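Local coordinates for protein nucleoside permease NupG (Escherichia coli K-12, PDB 7DLA) that carries purine and pyrimidine nucleosides across the bacterial inner membrane, driven by the proton motive force, at residues F143-E156 with Q251-S263. The protein carries 1 engineered substitution. Residues are numbered along the deposited sequence; the frame is centred on the assembly and turned at random.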
ATOM      1  N   PHE A 143      -4.356 -11.527   1.121  1.00 55.99           N
ATOM      2  CA  PHE A 143      -4.939 -10.228   0.816  1.00 55.37           C
ATOM      3  C   PHE A 143      -6.124 -10.358  -0.142  1.00 56.08           C
ATOM      4  O   PHE A 143      -7.236  -9.909   0.168  1.00 55.93           O
ATOM      5  CB  PHE A 143      -3.873  -9.311   0.214  1.00 55.48           C
ATOM      6  CG  PHE A 143      -4.145  -7.853   0.448  1.00 55.24           C
ATOM      7  CD1 PHE A 143      -3.762  -7.263   1.644  1.00 55.01           C
ATOM      8  CD2 PHE A 143      -4.747  -7.069  -0.515  1.00 54.99           C
ATOM      9  CE1 PHE A 143      -3.985  -5.928   1.881  1.00 54.93           C
ATOM     10  CE2 PHE A 143      -4.988  -5.735  -0.270  1.00 55.41           C
ATOM     11  CZ  PHE A 143      -4.606  -5.163   0.932  1.00 54.94           C
ATOM     12  N   ILE A 144      -5.897 -10.929  -1.339  1.00 56.23           N
ATOM     13  CA  ILE A 144      -6.980 -10.965  -2.332  1.00 57.05           C
ATOM     14  C   ILE A 144      -8.169 -11.792  -1.841  1.00 57.99           C
ATOM     15  O   ILE A 144      -9.331 -11.439  -2.090  1.00 58.67           O
ATOM     16  CB  ILE A 144      -6.479 -11.443  -3.711  1.00 57.14           C
ATOM     17  CG1 ILE A 144      -5.315 -10.561  -4.195  1.00 55.69           C
ATOM     18  CG2 ILE A 144      -7.635 -11.520  -4.718  1.00 57.64           C
ATOM     19  CD1 ILE A 144      -4.838 -10.847  -5.638  1.00 55.21           C
ATOM     20  N   MET A 145      -7.920 -12.866  -1.101  1.00 61.20           N
ATOM     21  CA  MET A 145      -9.031 -13.626  -0.562  1.00 58.44           C
ATOM     22  C   MET A 145      -9.753 -12.857   0.520  1.00 57.99           C
ATOM     23  O   MET A 145     -10.970 -12.942   0.595  1.00 58.59           O
ATOM     24  CB  MET A 145      -8.538 -14.942  -0.016  1.00 59.19           C
ATOM     25  CG  MET A 145      -8.948 -16.128  -0.817  1.00 61.55           C
ATOM     26  SD  MET A 145      -8.316 -17.504   0.149  1.00 74.63           S
ATOM     27  CE  MET A 145      -8.879 -17.016   1.784  1.00 60.74           C
ATOM     28  N   ALA A 146      -9.034 -12.145   1.400  1.00 56.61           N
ATOM     29  CA  ALA A 146      -9.728 -11.359   2.416  1.00 56.47           C
ATOM     30  C   ALA A 146     -10.672 -10.367   1.765  1.00 57.76           C
ATOM     31  O   ALA A 146     -11.826 -10.222   2.188  1.00 58.92           O
ATOM     32  CB  ALA A 146      -8.737 -10.644   3.330  1.00 54.88           C
ATOM     33  N   MET A 147     -10.208  -9.702   0.709  1.00 57.89           N
ATOM     34  CA  MET A 147     -11.081  -8.852  -0.094  1.00 57.82           C
ATOM     35  C   MET A 147     -12.282  -9.641  -0.597  1.00 59.20           C
ATOM     36  O   MET A 147     -13.433  -9.207  -0.456  1.00 61.36           O
ATOM     37  CB  MET A 147     -10.300  -8.290  -1.277  1.00 58.42           C
ATOM     38  CG  MET A 147      -9.314  -7.170  -0.924  1.00 60.83           C
ATOM     39  SD  MET A 147      -8.193  -6.719  -2.290  1.00 57.37           S
ATOM     40  CE  MET A 147      -9.364  -6.403  -3.580  1.00 56.98           C
ATOM     41  N   TRP A 148     -12.028 -10.818  -1.180  1.00 59.13           N
ATOM     42  CA  TRP A 148     -13.111 -11.643  -1.709  1.00 59.57           C
ATOM     43  C   TRP A 148     -14.122 -12.005  -0.622  1.00 60.79           C
ATOM     44  O   TRP A 148     -15.342 -11.979  -0.841  1.00 59.80           O
ATOM     45  CB  TRP A 148     -12.533 -12.913  -2.325  1.00 59.67           C
ATOM     46  CG  TRP A 148     -12.018 -12.730  -3.697  1.00 60.92           C
ATOM     47  CD1 TRP A 148     -11.444 -11.598  -4.223  1.00 60.37           C
ATOM     48  CD2 TRP A 148     -11.954 -13.721  -4.721  1.00 62.19           C
ATOM     49  NE1 TRP A 148     -11.061 -11.824  -5.521  1.00 59.96           N
ATOM     50  CE2 TRP A 148     -11.353 -13.122  -5.848  1.00 61.92           C
ATOM     51  CE3 TRP A 148     -12.353 -15.055  -4.801  1.00 65.47           C
ATOM     52  CZ2 TRP A 148     -11.146 -13.810  -7.034  1.00 65.63           C
ATOM     53  CZ3 TRP A 148     -12.146 -15.740  -5.984  1.00 67.39           C
ATOM     54  CH2 TRP A 148     -11.549 -15.118  -7.083  1.00 66.66           C
ATOM     55  N   VAL A 149     -13.626 -12.358   0.554  1.00 58.95           N
ATOM     56  CA  VAL A 149     -14.493 -12.867   1.599  1.00 59.19           C
ATOM     57  C   VAL A 149     -15.389 -11.750   2.084  1.00 59.55           C
ATOM     58  O   VAL A 149     -16.620 -11.827   1.971  1.00 59.99           O
ATOM     59  CB  VAL A 149     -13.663 -13.457   2.755  1.00 59.04           C
ATOM     60  CG1 VAL A 149     -14.529 -13.673   3.963  1.00 58.24           C
ATOM     61  CG2 VAL A 149     -12.955 -14.756   2.346  1.00 58.87           C
ATOM     62  N   VAL A 150     -14.773 -10.670   2.584  1.00 59.20           N
ATOM     63  CA  VAL A 150     -15.558  -9.561   3.124  1.00 59.54           C
ATOM     64  C   VAL A 150     -16.528  -9.040   2.076  1.00 59.43           C
ATOM     65  O   VAL A 150     -17.670  -8.698   2.394  1.00 59.40           O
ATOM     66  CB  VAL A 150     -14.635  -8.455   3.674  1.00 64.32           C
ATOM     67  CG1 VAL A 150     -15.355  -7.088   3.752  1.00 60.14           C
ATOM     68  CG2 VAL A 150     -14.129  -8.854   5.048  1.00 58.82           C
ATOM     69  N   SER A 151     -16.121  -9.016   0.803  1.00 59.89           N
ATOM     70  CA  SER A 151     -17.080  -8.634  -0.224  1.00 60.19           C
ATOM     71  C   SER A 151     -18.262  -9.601  -0.261  1.00 60.01           C
ATOM     72  O   SER A 151     -19.418  -9.173  -0.190  1.00 60.08           O
ATOM     73  CB  SER A 151     -16.405  -8.551  -1.590  1.00 59.66           C
ATOM     74  OG  SER A 151     -17.220  -7.824  -2.497  1.00 59.94           O
ATOM     75  N   LEU A 152     -17.986 -10.911  -0.336  1.00 59.85           N
ATOM     76  CA  LEU A 152     -19.037 -11.901  -0.566  1.00 59.84           C
ATOM     77  C   LEU A 152     -19.884 -12.150   0.671  1.00 59.62           C
ATOM     78  O   LEU A 152     -21.039 -12.576   0.553  1.00 59.85           O
ATOM     79  CB  LEU A 152     -18.432 -13.214  -1.025  1.00 59.79           C
ATOM     80  CG  LEU A 152     -17.765 -13.206  -2.385  1.00 60.03           C
ATOM     81  CD1 LEU A 152     -16.827 -14.382  -2.451  1.00 59.14           C
ATOM     82  CD2 LEU A 152     -18.827 -13.289  -3.465  1.00 60.96           C
ATOM     83  N   SER A 153     -19.351 -11.891   1.852  1.00 59.37           N
ATOM     84  CA  SER A 153     -20.136 -12.061   3.066  1.00 59.82           C
ATOM     85  C   SER A 153     -21.079 -10.898   3.351  1.00 59.57           C
ATOM     86  O   SER A 153     -21.775 -10.929   4.370  1.00 59.96           O
ATOM     87  CB  SER A 153     -19.194 -12.236   4.245  1.00 60.17           C
ATOM     88  OG  SER A 153     -18.124 -13.059   3.835  1.00 63.17           O
ATOM     89  N   GLY A 154     -21.097  -9.870   2.512  1.00 58.88           N
ATOM     90  CA  GLY A 154     -21.868  -8.677   2.803  1.00 58.64           C
ATOM     91  C   GLY A 154     -21.345  -7.771   3.901  1.00 58.73           C
ATOM     92  O   GLY A 154     -22.145  -7.119   4.575  1.00 58.65           O
ATOM     93  N   PHE A 155     -20.025  -7.684   4.087  1.00 59.32           N
ATOM     94  CA  PHE A 155     -19.426  -6.843   5.125  1.00 58.98           C
ATOM     95  C   PHE A 155     -18.547  -5.726   4.568  1.00 58.52           C
ATOM     96  O   PHE A 155     -17.711  -5.182   5.303  1.00 58.30           O
ATOM     97  CB  PHE A 155     -18.605  -7.678   6.103  1.00 59.18           C
ATOM     98  CG  PHE A 155     -19.388  -8.733   6.805  1.00 60.05           C
ATOM     99  CD1 PHE A 155     -20.682  -8.484   7.224  1.00 59.90           C
ATOM    100  CD2 PHE A 155     -18.825  -9.964   7.084  1.00 66.26           C
ATOM    101  CE1 PHE A 155     -21.397  -9.436   7.899  1.00 59.22           C
ATOM    102  CE2 PHE A 155     -19.547 -10.931   7.757  1.00 62.21           C
ATOM    103  CZ  PHE A 155     -20.833 -10.662   8.163  1.00 60.47           C
ATOM    104  N   GLU A 156     -18.687  -5.440   3.270  1.00 58.42           N
ATOM    105  CA  GLU A 156     -17.887  -4.363   2.626  1.00 58.59           C
ATOM    106  C   GLU A 156     -18.202  -3.048   3.344  1.00 57.72           C
ATOM    107  O   GLU A 156     -17.300  -2.499   4.010  1.00 56.61           O
ATOM    108  CB  GLU A 156     -18.214  -4.272   1.135  1.00 58.94           C
ATOM    109  CG  GLU A 156     -17.147  -4.883   0.244  1.00 58.47           C
ATOM    110  CD  GLU A 156     -17.391  -4.709  -1.245  1.00 59.16           C
ATOM    111  OE1 GLU A 156     -17.886  -5.663  -1.877  1.00 59.25           O
ATOM    112  OE2 GLU A 156     -17.083  -3.620  -1.769  1.00 59.57           O
ATOM    113  N   GLN A 251     -22.534  -4.375  -6.331  1.00 67.24           N
ATOM    114  CA  GLN A 251     -22.742  -5.089  -5.079  1.00 69.23           C
ATOM    115  C   GLN A 251     -21.407  -5.452  -4.438  1.00 65.79           C
ATOM    116  O   GLN A 251     -21.218  -5.251  -3.235  1.00 64.93           O
ATOM    117  CB  GLN A 251     -23.605  -6.341  -5.327  1.00 69.56           C
ATOM    118  CG  GLN A 251     -25.154  -6.133  -5.465  1.00 70.28           C
ATOM    119  CD  GLN A 251     -25.819  -5.686  -4.169  1.00 76.63           C
ATOM    120  OE1 GLN A 251     -25.257  -4.879  -3.416  1.00 78.47           O
ATOM    121  NE2 GLN A 251     -27.012  -6.236  -3.880  1.00 73.99           N
ATOM    122  N   HIS A 252     -20.442  -5.917  -5.244  1.00 65.19           N
ATOM    123  CA  HIS A 252     -19.194  -6.502  -4.747  1.00 63.46           C
ATOM    124  C   HIS A 252     -18.032  -5.812  -5.426  1.00 61.71           C
ATOM    125  O   HIS A 252     -17.410  -6.368  -6.329  1.00 60.82           O
ATOM    126  CB  HIS A 252     -19.175  -7.975  -5.003  1.00 63.99           C
ATOM    127  CG  HIS A 252     -20.191  -8.707  -4.200  1.00 63.71           C
ATOM    128  ND1 HIS A 252     -21.421  -9.063  -4.708  1.00 65.35           N
ATOM    129  CD2 HIS A 252     -20.192  -9.085  -2.902  1.00 62.58           C
ATOM    130  CE1 HIS A 252     -22.121  -9.665  -3.765  1.00 68.82           C
ATOM    131  NE2 HIS A 252     -21.398  -9.687  -2.659  1.00 63.68           N
ATOM    132  N   ALA A 253     -17.749  -4.588  -4.993  1.00 61.43           N
ATOM    133  CA  ALA A 253     -16.680  -3.830  -5.627  1.00 60.39           C
ATOM    134  C   ALA A 253     -15.327  -4.447  -5.327  1.00 59.79           C
ATOM    135  O   ALA A 253     -14.466  -4.504  -6.214  1.00 59.76           O
ATOM    136  CB  ALA A 253     -16.712  -2.373  -5.175  1.00 59.82           C
ATOM    137  N   SER A 254     -15.123  -4.925  -4.092  1.00 59.30           N
ATOM    138  CA  SER A 254     -13.856  -5.551  -3.745  1.00 58.92           C
ATOM    139  C   SER A 254     -13.518  -6.693  -4.699  1.00 59.08           C
ATOM    140  O   SER A 254     -12.342  -6.912  -5.014  1.00 61.19           O
ATOM    141  CB  SER A 254     -13.884  -6.021  -2.293  1.00 58.56           C
ATOM    142  OG  SER A 254     -14.095  -4.925  -1.420  1.00 58.13           O
ATOM    143  N   ILE A 255     -14.527  -7.351  -5.261  1.00 59.53           N
ATOM    144  CA  ILE A 255     -14.261  -8.425  -6.213  1.00 59.46           C
ATOM    145  C   ILE A 255     -13.709  -7.869  -7.525  1.00 58.53           C
ATOM    146  O   ILE A 255     -12.852  -8.487  -8.161  1.00 57.96           O
ATOM    147  CB  ILE A 255     -15.538  -9.256  -6.435  1.00 60.15           C
ATOM    148  CG1 ILE A 255     -16.069  -9.701  -5.086  1.00 60.31           C
ATOM    149  CG2 ILE A 255     -15.250 -10.492  -7.264  1.00 59.47           C
ATOM    150  CD1 ILE A 255     -15.028 -10.394  -4.280  1.00 60.01           C
ATOM    151  N   ILE A 256     -14.173  -6.697  -7.954  1.00 59.58           N
ATOM    152  CA  ILE A 256     -13.653  -6.132  -9.200  1.00 64.08           C
ATOM    153  C   ILE A 256     -12.297  -5.456  -8.971  1.00 58.29           C
ATOM    154  O   ILE A 256     -11.353  -5.641  -9.754  1.00 56.69           O
ATOM    155  CB  ILE A 256     -14.684  -5.165  -9.807  1.00 61.65           C
ATOM    156  CG1 ILE A 256     -16.028  -5.895  -9.932  1.00 61.12           C
ATOM    157  CG2 ILE A 256     -14.164  -4.592 -11.147  1.00 60.42           C
ATOM    158  CD1 ILE A 256     -15.947  -7.219 -10.698  1.00 60.87           C
ATOM    159  N   MET A 257     -12.186  -4.687  -7.881  1.00 58.26           N
ATOM    160  CA  MET A 257     -10.915  -4.112  -7.472  1.00 57.05           C
ATOM    161  C   MET A 257      -9.833  -5.165  -7.305  1.00 55.89           C
ATOM    162  O   MET A 257      -8.667  -4.862  -7.508  1.00 56.05           O
ATOM    163  CB  MET A 257     -11.086  -3.319  -6.171  1.00 57.64           C
ATOM    164  CG  MET A 257     -12.029  -2.109  -6.281  1.00 58.29           C
ATOM    165  SD  MET A 257     -11.400  -0.702  -7.269  1.00 62.93           S
ATOM    166  CE  MET A 257      -9.940  -0.138  -6.395  1.00 57.96           C
ATOM    167  N   SER A 258     -10.172  -6.397  -6.929  1.00 57.51           N
ATOM    168  CA  SER A 258      -9.116  -7.393  -6.727  1.00 56.72           C
ATOM    169  C   SER A 258      -8.248  -7.567  -7.973  1.00 55.91           C
ATOM    170  O   SER A 258      -7.020  -7.738  -7.869  1.00 55.39           O
ATOM    171  CB  SER A 258      -9.730  -8.721  -6.321  1.00 57.19           C
ATOM    172  OG  SER A 258     -10.557  -9.176  -7.368  1.00 57.36           O
ATOM    173  N   ILE A 259      -8.870  -7.504  -9.160  1.00 55.84           N
ATOM    174  CA  ILE A 259      -8.127  -7.594 -10.411  1.00 55.31           C
ATOM    175  C   ILE A 259      -6.963  -6.632 -10.401  1.00 55.37           C
ATOM    176  O   ILE A 259      -5.923  -6.897 -11.016  1.00 54.90           O
ATOM    177  CB  ILE A 259      -9.068  -7.358 -11.602  1.00 54.67           C
ATOM    178  CG1 ILE A 259     -10.272  -8.286 -11.475  1.00 54.47           C
ATOM    179  CG2 ILE A 259      -8.335  -7.548 -12.924  1.00 53.94           C
ATOM    180  CD1 ILE A 259     -11.223  -8.186 -12.616  1.00 54.85           C
ATOM    181  N   SER A 260      -7.084  -5.545  -9.637  1.00 54.42           N
ATOM    182  CA  SER A 260      -5.958  -4.642  -9.443  1.00 55.08           C
ATOM    183  C   SER A 260      -4.773  -5.361  -8.800  1.00 56.17           C
ATOM    184  O   SER A 260      -3.650  -5.316  -9.331  1.00 56.04           O
ATOM    185  CB  SER A 260      -6.402  -3.436  -8.615  1.00 55.19           C
ATOM    186  OG  SER A 260      -7.423  -2.698  -9.295  1.00 55.51           O
ATOM    187  N   GLN A 261      -5.006  -6.066  -7.679  1.00 55.08           N
ATOM    188  CA  GLN A 261      -3.912  -6.763  -6.994  1.00 55.40           C
ATOM    189  C   GLN A 261      -3.415  -7.946  -7.806  1.00 56.12           C
ATOM    190  O   GLN A 261      -2.204  -8.226  -7.859  1.00 56.12           O
ATOM    191  CB  GLN A 261      -4.371  -7.245  -5.637  1.00 54.76           C
ATOM    192  CG  GLN A 261      -5.395  -6.355  -5.045  1.00 55.44           C
ATOM    193  CD  GLN A 261      -4.929  -4.952  -4.931  1.00 55.47           C
ATOM    194  OE1 GLN A 261      -5.594  -4.025  -5.385  1.00 56.05           O
ATOM    195  NE2 GLN A 261      -3.803  -4.768  -4.266  1.00 55.86           N
ATOM    196  N   ILE A 262      -4.352  -8.659  -8.420  1.00 55.05           N
ATOM    197  CA  ILE A 262      -4.011  -9.723  -9.355  1.00 55.88           C
ATOM    198  C   ILE A 262      -2.979  -9.219 -10.365  1.00 55.65           C
ATOM    199  O   ILE A 262      -1.881  -9.786 -10.520  1.00 55.90           O
ATOM    200  CB  ILE A 262      -5.289 -10.218 -10.055  1.00 55.46           C
ATOM    201  CG1 ILE A 262      -6.273 -10.766  -9.049  1.00 55.06           C
ATOM    202  CG2 ILE A 262      -4.992 -11.403 -10.939  1.00 58.50           C
ATOM    203  CD1 ILE A 262      -7.494 -11.364  -9.709  1.00 54.88           C
ATOM    204  N   SER A 263      -3.310  -8.123 -11.055  1.00 56.37           N
ATOM    205  CA  SER A 263      -2.449  -7.643 -12.136  1.00 61.36           C
ATOM    206  C   SER A 263      -1.138  -7.076 -11.605  1.00 57.65           C
ATOM    207  O   SER A 263      -0.111  -7.164 -12.280  1.00 57.16           O
ATOM    208  CB  SER A 263      -3.175  -6.591 -12.966  1.00 56.02           C
ATOM    209  OG  SER A 263      -2.469  -6.388 -14.157  1.00 56.04           O
TER
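Met147 enters helix 253-263 as a knob into a hole framed by Ser254, Met257, Ser258 and Gln261. A flexible unbranched thioether suits the place: the chain bends at chi3 (53°), which carries CE onto the backbone of the facing helix, against Ser254 O and Ser258 CA, and SD lies 3.9 Å from Gln261 CG. The small side chains of Ser254 and Ser258 allow the close approach, with the axes of 143-152 and 253-263 8.2 Å apart and nearly antiparallel at 163°. In the major facilitator fold two six-helix bundles face each other, and here the fifth transmembrane helix, from the N-terminal bundle, packs against the eighth, from the C-terminal one.

Glu156, just past the helix end, turns its carboxylate to the start of helix 253-263. A carboxylate suits the place because its oxygens can accept from N-H groups of the first turn: OE2 takes a weak hydrogen bond from Ser254 N at 3.3 Å. Asn232 and His236 of helix 226-236 also bond to OE2, tying this buried group to a third helix.

On the surface side of the contact, Ile255, with a branched apolar side chain, lays CD1 against Ser151 CB and the backbone of Trp148, 3.4 Å from Trp148 CA. The side chains of Trp148 and Ile255 cross at about a right angle. The indole adds a donor to its apolar surface: Ser258 OG lies at the ring edge, near its plane, where NE1 gives it a weak hydrogen bond.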